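Local coordinates for teichoic acid biosynthesis protein F (Staphylococcus epidermidis, PDB 3L7I), which is a teichoic acid biosynthesis protein whose modelled region has a two-domain GT-B-type fold, at residues T438-W443 with Q708-L713; D480-P485 with E491-A496; L532-D537 with F613-C618; K539-A544 with K675-L680. All blocks are in the same frame, centred on the assembly; numbering follows the deposited sequence.

Overall arrangement
The modelled chain has two alpha/beta domains, each with a parallel sheet, as in GT-B proteins. Contact 1 opens first, on strand 438-441 of the first sheet. It closes last, when helix 706-721 returns to that sheet, so the other three contacts are nested inside its loop. Contact 2 closes the short strand-to-helix connection from the neighbouring strand 481-484 to helix 487-496. Contact 3 opens at 532-537 and closes at 613-618. Contact 4 opens inside that loop, at 539-544, and closes later, at 675-680, so the two cross. Both lie in the second domain and adjoin, with centres about 11 Å apart. The centres of contacts 1 and 3 are about 32 Å apart.

Contact 1 of 4, residues T438-W443 with Q708-L713; sequences TYIQTW and QYIGDL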
# COMPACT_ATOMS: atom_id res chain seq x y z
N THR A 438 -16.53 -32.88 4.41
CA THR A 438 -17.03 -33.83 3.43
C THR A 438 -18.11 -33.19 2.56
O THR A 438 -19.15 -32.75 3.08
CB THR A 438 -17.60 -35.08 4.09
OG1 THR A 438 -16.61 -35.68 4.92
CG2 THR A 438 -17.99 -36.08 3.04
N TYR A 439 -17.88 -33.14 1.24
CA TYR A 439 -18.83 -32.53 0.31
C TYR A 439 -19.62 -33.63 -0.42
O TYR A 439 -19.07 -34.36 -1.27
CB TYR A 439 -18.07 -31.64 -0.68
CG TYR A 439 -18.92 -30.85 -1.68
CD1 TYR A 439 -20.28 -31.10 -1.86
CD2 TYR A 439 -18.31 -29.88 -2.49
CE1 TYR A 439 -21.01 -30.38 -2.79
CE2 TYR A 439 -19.05 -29.16 -3.43
CZ TYR A 439 -20.40 -29.41 -3.57
OH TYR A 439 -21.12 -28.68 -4.50
N ILE A 440 -20.90 -33.76 -0.08
CA ILE A 440 -21.76 -34.76 -0.71
C ILE A 440 -22.57 -34.15 -1.85
O ILE A 440 -23.35 -33.22 -1.64
CB ILE A 440 -22.71 -35.43 0.32
CG1 ILE A 440 -21.90 -36.18 1.37
CG2 ILE A 440 -23.63 -36.40 -0.35
CD1 ILE A 440 -22.76 -36.94 2.34
N GLN A 441 -22.36 -34.66 -3.06
CA GLN A 441 -23.03 -34.16 -4.26
C GLN A 441 -24.11 -35.14 -4.70
O GLN A 441 -23.84 -36.32 -4.94
CB GLN A 441 -22.03 -34.00 -5.41
CG GLN A 441 -22.64 -33.47 -6.69
CD GLN A 441 -23.40 -32.15 -6.51
OE1 GLN A 441 -24.61 -32.10 -6.71
NE2 GLN A 441 -22.69 -31.09 -6.14
N THR A 442 -25.34 -34.65 -4.82
CA THR A 442 -26.43 -35.55 -5.11
C THR A 442 -26.68 -35.48 -6.58
O THR A 442 -27.27 -36.40 -7.16
CB THR A 442 -27.67 -35.12 -4.39
OG1 THR A 442 -28.10 -33.86 -4.93
CG2 THR A 442 -27.35 -34.91 -2.92
N TRP A 443 -26.21 -34.39 -7.18
CA TRP A 443 -26.63 -33.93 -8.51
C TRP A 443 -28.17 -33.96 -8.61
O TRP A 443 -28.85 -34.16 -7.61
CB TRP A 443 -25.95 -34.70 -9.65
CG TRP A 443 -25.98 -33.96 -10.97
CD1 TRP A 443 -26.59 -34.36 -12.11
CD2 TRP A 443 -25.41 -32.68 -11.25
NE1 TRP A 443 -26.42 -33.41 -13.09
CE2 TRP A 443 -25.71 -32.37 -12.58
CE3 TRP A 443 -24.67 -31.76 -10.49
CZ2 TRP A 443 -25.30 -31.19 -13.19
CZ3 TRP A 443 -24.25 -30.58 -11.10
CH2 TRP A 443 -24.57 -30.31 -12.43
N GLN A 708 -32.06 -42.27 3.71
CA GLN A 708 -31.51 -43.06 4.79
C GLN A 708 -30.01 -43.32 4.59
O GLN A 708 -29.21 -43.07 5.49
CB GLN A 708 -32.25 -44.38 4.87
CG GLN A 708 -31.62 -45.36 5.80
CD GLN A 708 -32.59 -46.45 6.18
OE1 GLN A 708 -32.20 -47.52 6.66
NE2 GLN A 708 -33.87 -46.18 5.95
N TYR A 709 -29.64 -43.82 3.41
CA TYR A 709 -28.23 -44.04 3.10
C TYR A 709 -27.36 -42.79 3.33
O TYR A 709 -26.35 -42.86 4.05
CB TYR A 709 -28.01 -44.57 1.68
CG TYR A 709 -26.65 -45.19 1.51
CD1 TYR A 709 -26.43 -46.54 1.79
CD2 TYR A 709 -25.56 -44.43 1.11
CE1 TYR A 709 -25.18 -47.11 1.64
CE2 TYR A 709 -24.30 -44.99 0.97
CZ TYR A 709 -24.11 -46.33 1.24
OH TYR A 709 -22.84 -46.89 1.10
N ILE A 710 -27.74 -41.65 2.75
CA ILE A 710 -26.99 -40.42 3.00
C ILE A 710 -27.03 -40.01 4.48
O ILE A 710 -25.99 -39.81 5.10
CB ILE A 710 -27.41 -39.25 2.10
CG1 ILE A 710 -27.17 -39.62 0.65
CG2 ILE A 710 -26.59 -38.01 2.45
CD1 ILE A 710 -25.72 -40.00 0.37
N GLY A 711 -28.22 -39.89 5.06
CA GLY A 711 -28.32 -39.50 6.45
C GLY A 711 -27.48 -40.37 7.39
O GLY A 711 -26.86 -39.86 8.33
N ASP A 712 -27.46 -41.68 7.17
CA ASP A 712 -26.69 -42.57 8.02
C ASP A 712 -25.20 -42.43 7.70
O ASP A 712 -24.35 -42.61 8.58
CB ASP A 712 -27.12 -44.04 7.87
CG ASP A 712 -28.51 -44.32 8.45
OD1 ASP A 712 -29.07 -43.43 9.14
OD2 ASP A 712 -29.05 -45.43 8.22
N LEU A 713 -24.88 -42.12 6.44
CA LEU A 713 -23.48 -41.96 6.06
C LEU A 713 -22.89 -40.79 6.82
O LEU A 713 -21.78 -40.87 7.33
CB LEU A 713 -23.30 -41.74 4.56
CG LEU A 713 -21.84 -41.52 4.15
CD1 LEU A 713 -21.10 -42.83 4.17
CD2 LEU A 713 -21.77 -40.91 2.79
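Ile440 meets Ile710 and Leu713 where the C-terminal helix 706-721 packs on the first of the two parallel sheets of a GT-B-type fold. In this fold the last helix comes back from the second domain to the first. Strand 438-441 is an inner strand of that sheet.

Ile440 points at the helix. Its CG1 lies anti to the carbonyl carbon and the chain then runs extended (chi2 -176°), which pushes CD1 forward as the touching atom. Two helix residues one turn apart receive it. Ile440 CD1 lies 4.0 Å from Ile710 CG2, the short branch of that side chain, and the two isoleucines lie alongside, running in opposite senses. Leu713 comes in at a slant, with its CD2 4.1 Å from Ile440 CD1. The contact is apolar. Ile440 and Ile710 are buried, and Leu713 is partly exposed.

Neighbouring elements extend this layer. Ile710 also touches Ile483 of strand 481-484 and Ile372 of helix 367-379, while Leu713 rests on Tyr481. At the strand end, Gln441 NE2 donates a hydrogen bond to Ala425 O. Gln441 OE1 accepts a hydrogen bond from Trp443 N at 2.8 Å, in the carbonyl plane and on a lone pair, with an N-H...O angle of 142°.

Contact 2 of 4, residues D480-P485 with E491-A496; sequences DYLISP and EIFRSA
Phe493 packs its ring against Leu482, Ser484, Pro485 and the backbone of Ile483. All five residues are buried. The apolar part is led by Leu482, whose CG is anti to the backbone N (chi1 174°). This carries Leu482 CD2 to the ring, 3.9 Å from Phe493 CD2. The two side chains lie roughly perpendicular to each other. Pro485 adds a looser touch at the neighbouring ring atom, with Pro485 CD 4.3 Å from Phe493 CE2.

Polar atoms approach the same ring without bonding to it. Ile483 O lies 3.7 Å from Phe493 CE2. Ser484 OG stands 4.3 Å from Phe493 CD2, and Ser484 OG and Thr490 OG1 of the same helix are hydrogen-bonded.

The contact joins the strand and helix of a beta-alpha-beta unit, made of strand 481-484, helix 487-496 and strand 504-506. Strand and helix axes come within 10.1 Å and run at 142°, so the helix heads back roughly antiparallel. The side chain of Ile483 starts away from this helix. It touches Ile710 of helix 706-721.

Charged groups pair on the exposed side of the helix. Arg494 NH2 forms a salt bridge with Glu491 OE2 at 3.1 Å, a bond close to straight (162°). Glu491 OE2 sits at the edge of the guanidinium, in its plane. Arg494 NH2 has a second salt bridge, to Glu501 OE1.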
# COMPACT_ATOMS: atom_id res chain seq x y z
N ASP A 480 -16.66 -35.24 -2.64
CA ASP A 480 -16.13 -36.41 -1.96
C ASP A 480 -17.04 -37.59 -2.26
O ASP A 480 -16.58 -38.72 -2.44
CB ASP A 480 -16.05 -36.14 -0.46
CG ASP A 480 -15.07 -35.02 -0.11
OD1 ASP A 480 -13.91 -35.02 -0.60
OD2 ASP A 480 -15.46 -34.12 0.66
N TYR A 481 -18.35 -37.33 -2.31
CA TYR A 481 -19.36 -38.32 -2.68
C TYR A 481 -20.24 -37.77 -3.79
O TYR A 481 -20.56 -36.58 -3.80
CB TYR A 481 -20.20 -38.68 -1.46
CG TYR A 481 -19.46 -39.49 -0.42
CD1 TYR A 481 -18.87 -40.71 -0.75
CD2 TYR A 481 -19.36 -39.05 0.89
CE1 TYR A 481 -18.20 -41.47 0.21
CE2 TYR A 481 -18.70 -39.79 1.85
CZ TYR A 481 -18.12 -41.00 1.51
OH TYR A 481 -17.46 -41.73 2.47
N LEU A 482 -20.60 -38.62 -4.74
CA LEU A 482 -21.52 -38.29 -5.82
C LEU A 482 -22.58 -39.38 -5.95
O LEU A 482 -22.27 -40.58 -6.05
CB LEU A 482 -20.76 -38.17 -7.14
CG LEU A 482 -21.68 -37.97 -8.33
CD1 LEU A 482 -22.60 -36.82 -8.05
CD2 LEU A 482 -20.86 -37.68 -9.54
N ILE A 483 -23.85 -38.98 -5.94
CA ILE A 483 -24.94 -39.94 -5.99
C ILE A 483 -25.21 -40.39 -7.41
O ILE A 483 -25.14 -39.59 -8.35
CB ILE A 483 -26.20 -39.37 -5.37
CG1 ILE A 483 -26.00 -39.20 -3.86
CG2 ILE A 483 -27.38 -40.28 -5.63
CD1 ILE A 483 -27.28 -39.01 -3.09
N SER A 484 -25.51 -41.68 -7.59
CA SER A 484 -25.90 -42.16 -8.91
C SER A 484 -27.22 -42.93 -8.88
O SER A 484 -27.46 -43.75 -7.98
CB SER A 484 -24.81 -43.04 -9.52
OG SER A 484 -25.10 -43.35 -10.87
N PRO A 485 -28.08 -42.67 -9.88
CA PRO A 485 -29.40 -43.29 -10.06
C PRO A 485 -29.35 -44.65 -10.77
O PRO A 485 -30.26 -45.47 -10.57
CB PRO A 485 -30.15 -42.28 -10.96
CG PRO A 485 -29.30 -41.09 -11.03
CD PRO A 485 -27.90 -41.53 -10.79
N GLU A 491 -21.69 -44.56 -15.50
CA GLU A 491 -20.72 -44.68 -16.59
C GLU A 491 -20.49 -43.31 -17.23
O GLU A 491 -19.36 -42.96 -17.57
CB GLU A 491 -21.19 -45.70 -17.62
CG GLU A 491 -20.13 -46.73 -17.98
CD GLU A 491 -19.95 -47.83 -16.92
OE1 GLU A 491 -20.63 -48.88 -17.02
OE2 GLU A 491 -19.12 -47.65 -15.99
N ILE A 492 -21.57 -42.56 -17.37
CA ILE A 492 -21.55 -41.19 -17.87
C ILE A 492 -20.83 -40.28 -16.89
O ILE A 492 -20.09 -39.39 -17.30
CB ILE A 492 -22.97 -40.65 -18.06
CG1 ILE A 492 -23.65 -41.33 -19.25
CG2 ILE A 492 -22.97 -39.15 -18.29
CD1 ILE A 492 -25.14 -41.07 -19.31
N PHE A 493 -21.02 -40.48 -15.59
CA PHE A 493 -20.42 -39.57 -14.63
C PHE A 493 -18.92 -39.75 -14.58
O PHE A 493 -18.18 -38.78 -14.47
CB PHE A 493 -21.00 -39.72 -13.22
CG PHE A 493 -22.40 -39.22 -13.10
CD1 PHE A 493 -22.91 -38.35 -14.03
CD2 PHE A 493 -23.21 -39.62 -12.05
CE1 PHE A 493 -24.19 -37.91 -13.93
CE2 PHE A 493 -24.49 -39.18 -11.95
CZ PHE A 493 -24.99 -38.32 -12.89
N ARG A 494 -18.48 -41.00 -14.66
CA ARG A 494 -17.07 -41.33 -14.64
C ARG A 494 -16.31 -40.58 -15.75
O ARG A 494 -15.13 -40.29 -15.62
CB ARG A 494 -16.90 -42.84 -14.74
CG ARG A 494 -15.54 -43.28 -15.21
CD ARG A 494 -15.05 -44.48 -14.44
NE ARG A 494 -16.00 -45.59 -14.49
CZ ARG A 494 -15.78 -46.78 -13.93
NH1 ARG A 494 -14.64 -46.99 -13.28
NH2 ARG A 494 -16.68 -47.74 -14.01
N SER A 495 -17.00 -40.25 -16.83
CA SER A 495 -16.43 -39.50 -17.94
C SER A 495 -16.74 -37.99 -17.89
O SER A 495 -15.84 -37.15 -18.03
CB SER A 495 -16.95 -40.08 -19.27
OG SER A 495 -16.87 -39.15 -20.34
N ALA A 496 -18.02 -37.66 -17.71
CA ALA A 496 -18.52 -36.29 -17.85
C ALA A 496 -18.11 -35.38 -16.70
O ALA A 496 -18.07 -34.15 -16.85
CB ALA A 496 -20.04 -36.29 -18.01

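Contact 3 of 4, residues L532-D537 with F613-C618; sequences LNLPSD and FLISDC
Ile615 turns its CG1 into the crowded position between backbone N and carbonyl carbon (chi1 70°), and Leu532 and Leu534 set their CG atoms beside the backbone N (chi1 -63° and -61°). The outer bond of Ile615 is extended, so its CD1 becomes the tip that both leucines touch. Leu534 reaches toward it tip to tip, with CD1 3.8 Å from Ile615 CD1. Leu532 crosses at a slant, and its CD1 lies 3.6 Å from the same Ile615 CD1. One methyl group is thus shared by two others.

The backbone presents the two leucines together. Asn533, between them, has positive phi and ends helix 522-531 in a Schellman motif. The chain then runs on to strand 539-543. On the other side, Ile615 is the first residue to leave helix 609-614. Ser616 N bonds back to Phe613 O at 2.7 Å, and Ser616 OG bonds to Leu612 O. Ile615 also rests on Ile528 and Arg529 of helix 522-531, so the contact fastens the end of one helix to the end of another in the second alpha/beta domain.

Polar groups of the second segment find partners elsewhere. Asp617 OD2 accepts a hydrogen bond from the backbone N of Val540, and Arg635 NH1 bonds to the backbone O of both Leu614 and Ser616. Between the segments themselves only methyl groups meet, over a small area. The pairing therefore depends on shape and on burial of apolar surface, without directional bonds.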
# COMPACT_ATOMS: atom_id res chain seq x y z
N LEU A 532 -53.98 -28.63 -4.58
CA LEU A 532 -54.11 -28.08 -5.94
C LEU A 532 -55.56 -27.79 -6.39
O LEU A 532 -55.78 -27.31 -7.51
CB LEU A 532 -53.43 -28.99 -6.96
CG LEU A 532 -51.92 -29.17 -6.80
CD1 LEU A 532 -51.43 -30.43 -7.49
CD2 LEU A 532 -51.15 -27.95 -7.29
N ASN A 533 -56.54 -28.07 -5.52
CA ASN A 533 -57.97 -27.86 -5.81
C ASN A 533 -58.47 -28.61 -7.03
O ASN A 533 -59.29 -28.12 -7.80
CB ASN A 533 -58.28 -26.37 -5.94
CG ASN A 533 -57.74 -25.57 -4.77
OD1 ASN A 533 -58.29 -25.63 -3.66
ND2 ASN A 533 -56.65 -24.83 -5.01
N LEU A 534 -57.98 -29.83 -7.17
CA LEU A 534 -58.31 -30.66 -8.31
C LEU A 534 -59.68 -31.34 -8.14
O LEU A 534 -59.98 -31.89 -7.08
CB LEU A 534 -57.22 -31.71 -8.50
CG LEU A 534 -55.85 -31.11 -8.80
CD1 LEU A 534 -54.77 -32.17 -8.92
CD2 LEU A 534 -55.94 -30.32 -10.07
N PRO A 535 -60.51 -31.27 -9.18
CA PRO A 535 -61.72 -32.08 -9.33
C PRO A 535 -61.53 -33.53 -8.86
O PRO A 535 -60.42 -34.05 -8.89
CB PRO A 535 -61.95 -32.05 -10.84
CG PRO A 535 -61.47 -30.69 -11.23
CD PRO A 535 -60.38 -30.29 -10.27
N SER A 536 -62.62 -34.18 -8.45
CA SER A 536 -62.54 -35.46 -7.75
C SER A 536 -62.63 -36.68 -8.66
O SER A 536 -61.94 -37.68 -8.44
CB SER A 536 -63.62 -35.55 -6.66
OG SER A 536 -63.57 -34.44 -5.79
N ASP A 537 -63.48 -36.62 -9.68
CA ASP A 537 -63.72 -37.77 -10.54
C ASP A 537 -62.67 -37.90 -11.64
O ASP A 537 -62.58 -38.92 -12.32
CB ASP A 537 -65.09 -37.63 -11.19
CG ASP A 537 -65.25 -36.31 -11.94
OD1 ASP A 537 -65.08 -35.24 -11.31
OD2 ASP A 537 -65.54 -36.36 -13.16
N PHE A 613 -45.63 -35.92 -9.60
CA PHE A 613 -45.62 -37.22 -10.29
C PHE A 613 -46.60 -38.17 -9.63
O PHE A 613 -47.40 -38.81 -10.31
CB PHE A 613 -44.23 -37.87 -10.32
CG PHE A 613 -43.22 -37.10 -11.11
CD1 PHE A 613 -43.58 -36.44 -12.26
CD2 PHE A 613 -41.91 -37.05 -10.70
CE1 PHE A 613 -42.65 -35.72 -12.98
CE2 PHE A 613 -40.98 -36.35 -11.42
CZ PHE A 613 -41.35 -35.68 -12.56
N LEU A 614 -46.52 -38.26 -8.30
CA LEU A 614 -47.33 -39.21 -7.53
C LEU A 614 -48.80 -39.15 -7.92
O LEU A 614 -49.45 -40.17 -8.08
CB LEU A 614 -47.19 -38.96 -6.04
CG LEU A 614 -46.00 -39.61 -5.35
CD1 LEU A 614 -46.22 -39.60 -3.85
CD2 LEU A 614 -45.81 -41.04 -5.84
N ILE A 615 -49.33 -37.95 -8.10
CA ILE A 615 -50.72 -37.83 -8.46
C ILE A 615 -50.98 -37.83 -9.98
O ILE A 615 -52.10 -37.57 -10.40
CB ILE A 615 -51.39 -36.59 -7.80
CG1 ILE A 615 -50.85 -35.31 -8.43
CG2 ILE A 615 -51.24 -36.63 -6.28
CD1 ILE A 615 -51.58 -34.04 -7.99
N SER A 616 -49.98 -38.15 -10.79
CA SER A 616 -50.16 -38.09 -12.25
C SER A 616 -50.38 -39.46 -12.88
O SER A 616 -49.57 -40.37 -12.70
CB SER A 616 -48.95 -37.46 -12.93
OG SER A 616 -48.83 -36.09 -12.62
N ASP A 617 -51.46 -39.57 -13.65
CA ASP A 617 -51.79 -40.81 -14.36
C ASP A 617 -50.92 -41.03 -15.58
O ASP A 617 -50.79 -42.16 -16.05
CB ASP A 617 -53.26 -40.84 -14.73
CG ASP A 617 -54.17 -40.90 -13.51
OD1 ASP A 617 -54.26 -41.98 -12.87
OD2 ASP A 617 -54.78 -39.85 -13.19
N CYS A 618 -50.34 -39.96 -16.11
CA CYS A 618 -49.33 -40.08 -17.15
C CYS A 618 -48.51 -38.80 -17.20
O CYS A 618 -48.90 -37.79 -16.62
CB CYS A 618 -49.94 -40.37 -18.52
SG CYS A 618 -50.97 -39.04 -19.21

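Contact 4 of 4, residues K539-A544 with K675-L680; sequences KVIMYA and KELKNL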
# COMPACT_ATOMS: atom_id res chain seq x y z
N LYS A 539 -59.12 -37.84 -13.84
CA LYS A 539 -57.75 -38.34 -13.86
C LYS A 539 -56.80 -37.22 -14.29
O LYS A 539 -57.22 -36.13 -14.68
CB LYS A 539 -57.63 -39.55 -14.79
CG LYS A 539 -58.16 -40.85 -14.16
CD LYS A 539 -57.68 -42.11 -14.91
CE LYS A 539 -58.42 -42.30 -16.25
NZ LYS A 539 -57.67 -43.18 -17.20
N VAL A 540 -55.50 -37.47 -14.21
CA VAL A 540 -54.56 -36.36 -14.21
C VAL A 540 -53.37 -36.51 -15.16
O VAL A 540 -52.51 -37.36 -14.96
CB VAL A 540 -54.04 -36.11 -12.79
CG1 VAL A 540 -52.87 -35.13 -12.81
CG2 VAL A 540 -55.15 -35.62 -11.91
N ILE A 541 -53.34 -35.66 -16.19
CA ILE A 541 -52.19 -35.58 -17.09
C ILE A 541 -51.23 -34.48 -16.61
O ILE A 541 -51.66 -33.39 -16.19
CB ILE A 541 -52.64 -35.31 -18.55
CG1 ILE A 541 -53.45 -36.48 -19.09
CG2 ILE A 541 -51.47 -35.12 -19.46
CD1 ILE A 541 -54.31 -36.10 -20.26
N MET A 542 -49.93 -34.77 -16.65
CA MET A 542 -48.91 -33.74 -16.41
C MET A 542 -48.09 -33.46 -17.65
O MET A 542 -47.68 -34.39 -18.34
CB MET A 542 -47.96 -34.12 -15.28
CG MET A 542 -47.57 -32.91 -14.44
SD MET A 542 -45.90 -32.94 -13.79
CE MET A 542 -45.52 -34.67 -13.99
N TYR A 543 -47.84 -32.19 -17.92
CA TYR A 543 -47.13 -31.83 -19.14
C TYR A 543 -45.92 -31.00 -18.78
O TYR A 543 -46.05 -29.93 -18.20
CB TYR A 543 -48.06 -31.03 -20.05
CG TYR A 543 -47.44 -30.59 -21.33
CD1 TYR A 543 -46.54 -31.40 -22.01
CD2 TYR A 543 -47.76 -29.37 -21.89
CE1 TYR A 543 -45.97 -30.98 -23.21
CE2 TYR A 543 -47.22 -28.96 -23.07
CZ TYR A 543 -46.32 -29.76 -23.73
OH TYR A 543 -45.79 -29.30 -24.92
N ALA A 544 -44.73 -31.45 -19.11
CA ALA A 544 -43.55 -30.71 -18.68
C ALA A 544 -42.48 -30.68 -19.76
O ALA A 544 -41.56 -31.51 -19.77
CB ALA A 544 -43.01 -31.30 -17.41
N LYS A 675 -56.11 -38.14 -29.11
CA LYS A 675 -56.92 -39.33 -29.28
C LYS A 675 -56.40 -40.46 -28.40
O LYS A 675 -57.18 -41.15 -27.75
CB LYS A 675 -56.94 -39.74 -30.76
CG LYS A 675 -57.55 -38.68 -31.70
CD LYS A 675 -58.97 -38.27 -31.26
CE LYS A 675 -59.70 -37.47 -32.35
NZ LYS A 675 -61.10 -37.12 -31.94
N GLU A 676 -55.09 -40.63 -28.36
CA GLU A 676 -54.46 -41.70 -27.58
C GLU A 676 -54.80 -41.65 -26.08
O GLU A 676 -55.17 -42.68 -25.49
CB GLU A 676 -52.95 -41.66 -27.79
CG GLU A 676 -52.21 -42.90 -27.33
CD GLU A 676 -52.00 -43.91 -28.43
OE1 GLU A 676 -53.00 -44.35 -29.05
OE2 GLU A 676 -50.82 -44.28 -28.67
N LEU A 677 -54.67 -40.47 -25.47
CA LEU A 677 -55.07 -40.22 -24.07
C LEU A 677 -56.52 -40.65 -23.71
O LEU A 677 -56.84 -40.91 -22.54
CB LEU A 677 -54.88 -38.74 -23.73
CG LEU A 677 -53.52 -38.18 -23.27
CD1 LEU A 677 -52.38 -39.17 -23.44
CD2 LEU A 677 -53.17 -36.85 -23.96
N LYS A 678 -57.40 -40.68 -24.70
CA LYS A 678 -58.80 -41.00 -24.46
C LYS A 678 -58.88 -42.23 -23.57
O LYS A 678 -59.66 -42.27 -22.62
CB LYS A 678 -59.52 -41.26 -25.78
CG LYS A 678 -60.94 -40.76 -25.83
CD LYS A 678 -60.98 -39.28 -25.50
CE LYS A 678 -61.98 -38.57 -26.38
NZ LYS A 678 -61.50 -38.63 -27.78
N ASN A 679 -58.05 -43.21 -23.87
CA ASN A 679 -58.06 -44.50 -23.19
C ASN A 679 -56.67 -44.87 -22.66
O ASN A 679 -55.90 -45.57 -23.33
CB ASN A 679 -58.56 -45.57 -24.15
CG ASN A 679 -58.64 -46.94 -23.51
OD1 ASN A 679 -58.31 -47.10 -22.33
ND2 ASN A 679 -59.08 -47.94 -24.27
N LEU A 680 -56.36 -44.39 -21.46
CA LEU A 680 -55.05 -44.65 -20.87
C LEU A 680 -54.72 -46.14 -20.78
O LEU A 680 -53.62 -46.56 -21.15
CB LEU A 680 -54.91 -43.99 -19.49
CG LEU A 680 -54.22 -42.63 -19.46
CD1 LEU A 680 -53.68 -42.34 -18.07
CD2 LEU A 680 -53.09 -42.57 -20.48
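An inner strand of the second parallel sheet, 539-543, is covered here by helix 670-677 and the start of helix 680-686. Ile541 and Lys539 point from the strand to this helical layer, two residues apart.

Ile541 makes the apolar contact. Its CG1 is anti to the carbonyl carbon (chi1 -65°), and its CD1 comes within 3.7 Å of Leu677 CG and 3.9 Å of Leu677 CD2. The two side chains meet at a slant, and both are buried. Leu677 also touches Phe638 of strand 637-640.

Lys539 is partly exposed. Its chain bends at chi3 (-74°) and runs antiparallel to the side chain of Leu680. This brings Lys539 NZ alongside the aliphatic part of that residue, 3.7 Å from Leu680 CB. Asp617 touches both residues.

Asn679 is the N-cap of the next helix, and its OD1 makes a weak hydrogen bond to the backbone N of Lys682. A parallel sheet with helices packed on it, in strand order 3-2-1-4-5-6, is typical of the Rossmann-like domains of the GT-B fold.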